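Local coordinates for designed helical repeat protein (Synthetic construct, PDB 5CWG) that is a computationally designed helical repeat protein, built of stacked pairs of alpha helices, with no function assigned to it, at residues S2-E7 against V55-I60. Sequence-based numbering, arbitrary orientation.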
loop_
_atom_site.group_PDB
_atom_site.type_symbol
_atom_site.label_atom_id
_atom_site.label_comp_id
_atom_site.label_asym_id
_atom_site.label_seq_id
_atom_site.Cartn_x
_atom_site.Cartn_y
_atom_site.Cartn_z
ATOM N N SER A 2 12.295 -7.974 15.881
ATOM C CA SER A 2 11.846 -8.281 17.236
ATOM C C SER A 2 12.268 -7.179 18.216
ATOM O O SER A 2 11.451 -6.414 18.704
ATOM C CB SER A 2 12.405 -9.638 17.685
ATOM O OG SER A 2 11.905 -10.002 18.964
ATOM N N SER A 3 13.546 -7.119 18.538
ATOM C CA SER A 3 14.056 -5.946 19.214
ATOM C C SER A 3 13.955 -4.883 18.103
ATOM O O SER A 3 13.564 -3.741 18.350
ATOM C CB SER A 3 15.462 -6.184 19.760
ATOM O OG SER A 3 15.896 -5.118 20.609
ATOM N N GLU A 4 14.210 -5.281 16.857
ATOM C CA GLU A 4 14.018 -4.356 15.728
ATOM C C GLU A 4 12.536 -4.033 15.552
ATOM O O GLU A 4 12.183 -2.896 15.274
ATOM C CB GLU A 4 14.595 -4.916 14.414
ATOM C CG GLU A 4 14.479 -3.957 13.181
ATOM C CD GLU A 4 15.530 -2.819 13.154
ATOM O OE1 GLU A 4 16.708 -3.061 13.521
ATOM O OE2 GLU A 4 15.181 -1.675 12.751
ATOM N N LYS A 5 11.658 -5.015 15.730
ATOM C CA LYS A 5 10.230 -4.763 15.554
ATOM C C LYS A 5 9.772 -3.763 16.602
ATOM O O LYS A 5 8.970 -2.884 16.288
ATOM C CB LYS A 5 9.397 -6.056 15.619
ATOM C CG LYS A 5 9.334 -6.838 14.298
ATOM C CD LYS A 5 8.485 -8.112 14.414
ATOM C CE LYS A 5 9.336 -9.340 14.667
ATOM N NZ LYS A 5 8.502 -10.531 14.963
ATOM N N GLU A 6 10.264 -3.898 17.835
ATOM C CA GLU A 6 9.894 -2.973 18.905
ATOM C C GLU A 6 10.363 -1.564 18.577
ATOM O O GLU A 6 9.628 -0.600 18.756
ATOM C CB GLU A 6 10.483 -3.414 20.248
ATOM C CG GLU A 6 9.874 -4.667 20.838
ATOM C CD GLU A 6 10.767 -5.276 21.906
ATOM O OE1 GLU A 6 11.429 -6.303 21.630
ATOM O OE2 GLU A 6 10.819 -4.719 23.022
ATOM N N GLU A 7 11.584 -1.430 18.077
ATOM C CA GLU A 7 12.143 -0.131 17.755
ATOM C C GLU A 7 11.378 0.482 16.588
ATOM O O GLU A 7 11.100 1.683 16.586
ATOM C CB GLU A 7 13.625 -0.285 17.436
ATOM C CG GLU A 7 14.412 -0.731 18.663
ATOM C CD GLU A 7 15.701 -1.449 18.330
ATOM O OE1 GLU A 7 16.190 -1.325 17.190
ATOM O OE2 GLU A 7 16.229 -2.155 19.214
ATOM N N VAL A 55 10.448 -5.653 4.620
ATOM C CA VAL A 55 9.026 -5.491 4.289
ATOM C C VAL A 55 8.314 -4.715 5.403
ATOM O O VAL A 55 7.470 -3.855 5.138
ATOM C CB VAL A 55 8.367 -6.839 4.025
ATOM C CG1 VAL A 55 6.829 -6.713 4.010
ATOM C CG2 VAL A 55 8.879 -7.357 2.711
ATOM N N LEU A 56 8.629 -4.998 6.660
ATOM C CA LEU A 56 8.007 -4.256 7.752
ATOM C C LEU A 56 8.384 -2.768 7.669
ATOM O O LEU A 56 7.544 -1.903 7.885
ATOM C CB LEU A 56 8.393 -4.844 9.113
ATOM C CG LEU A 56 7.884 -6.246 9.340
ATOM C CD1 LEU A 56 8.388 -6.738 10.681
ATOM C CD2 LEU A 56 6.388 -6.300 9.295
ATOM N N GLU A 57 9.646 -2.468 7.360
ATOM C CA GLU A 57 10.084 -1.085 7.184
ATOM C C GLU A 57 9.280 -0.414 6.060
ATOM O O GLU A 57 8.854 0.733 6.198
ATOM C CB GLU A 57 11.591 -1.028 6.894
ATOM C CG GLU A 57 12.476 -1.210 8.142
ATOM C CD GLU A 57 13.949 -1.498 7.831
ATOM O OE1 GLU A 57 14.360 -1.351 6.654
ATOM O OE2 GLU A 57 14.698 -1.871 8.771
ATOM N N LEU A 58 9.067 -1.104 4.945
ATOM C CA LEU A 58 8.317 -0.540 3.828
ATOM C C LEU A 58 6.875 -0.263 4.238
ATOM O O LEU A 58 6.295 0.755 3.848
ATOM C CB LEU A 58 8.373 -1.450 2.616
ATOM C CG LEU A 58 9.733 -1.470 1.886
ATOM C CD1 LEU A 58 9.760 -2.615 0.854
ATOM C CD2 LEU A 58 10.117 -0.153 1.225
ATOM N N ALA A 59 6.259 -1.182 4.985
ATOM C CA ALA A 59 4.905 -0.980 5.478
ATOM C C ALA A 59 4.822 0.253 6.378
ATOM O O ALA A 59 3.874 1.058 6.281
ATOM C CB ALA A 59 4.430 -2.215 6.230
ATOM N N ILE A 60 5.782 0.390 7.274
ATOM C CA ILE A 60 5.799 1.529 8.184
ATOM C C ILE A 60 6.071 2.822 7.420
ATOM O O ILE A 60 5.497 3.858 7.741
ATOM C CB ILE A 60 6.756 1.313 9.364
ATOM C CG1 ILE A 60 6.092 0.538 10.511
ATOM C CG2 ILE A 60 7.285 2.629 9.932
ATOM C CD1 ILE A 60 5.289 -0.674 10.124
#
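Lys-5 carries CG beside its backbone N and anti to its carbonyl carbon (chi1 -83°), and Leu-56 holds its own CG in the same way (chi1 -65°). These torsions help to place the CD1 branch of Leu-56 against the Lys-5 stem. CD1 of Leu-56 lies 3.7 Å from CG of Lys-5. The same methyl is 4.0 Å from CD of Lys-5, so it rests alongside two successive methylenes. The Lys-5 chain then bends at chi3, and its NZ has a long, weak ion pair with OE2 of Glu-46 on helix 27-47. Leu-56 is buried, and it also touches Leu-8 of helix 3-23 and Ala-45 of helix 27-47.

The second touch is between two acids. The first side-chain bond of Glu-4 is directed toward residues 55-60, and the chain bends at chi2, while Glu-57 reaches back with a chain extended beyond CG. The two side chains meet at about a right angle. In one of the two conformers of Glu-57, OE2 of Glu-4 stands 4.0 Å from OE2 of Glu-57. The carboxylate planes are then 68° apart. OE2 of Glu-4 also takes part in a salt bridge with NH2 of Arg-11, about two turns further along helix 3-23.

The contact joins the first turn of helix 3-23 to the first turns of helix 53-73, with helix 27-47 between them in the chain. It is small, burying 98 Å² in all. Its favourable part is the apolar Lys-5 to Leu-56 touch. The two neighbouring carboxylates probably repel each other in that conformer, and the salt bridge from Arg-11 to Glu-4 probably offsets part of the cost.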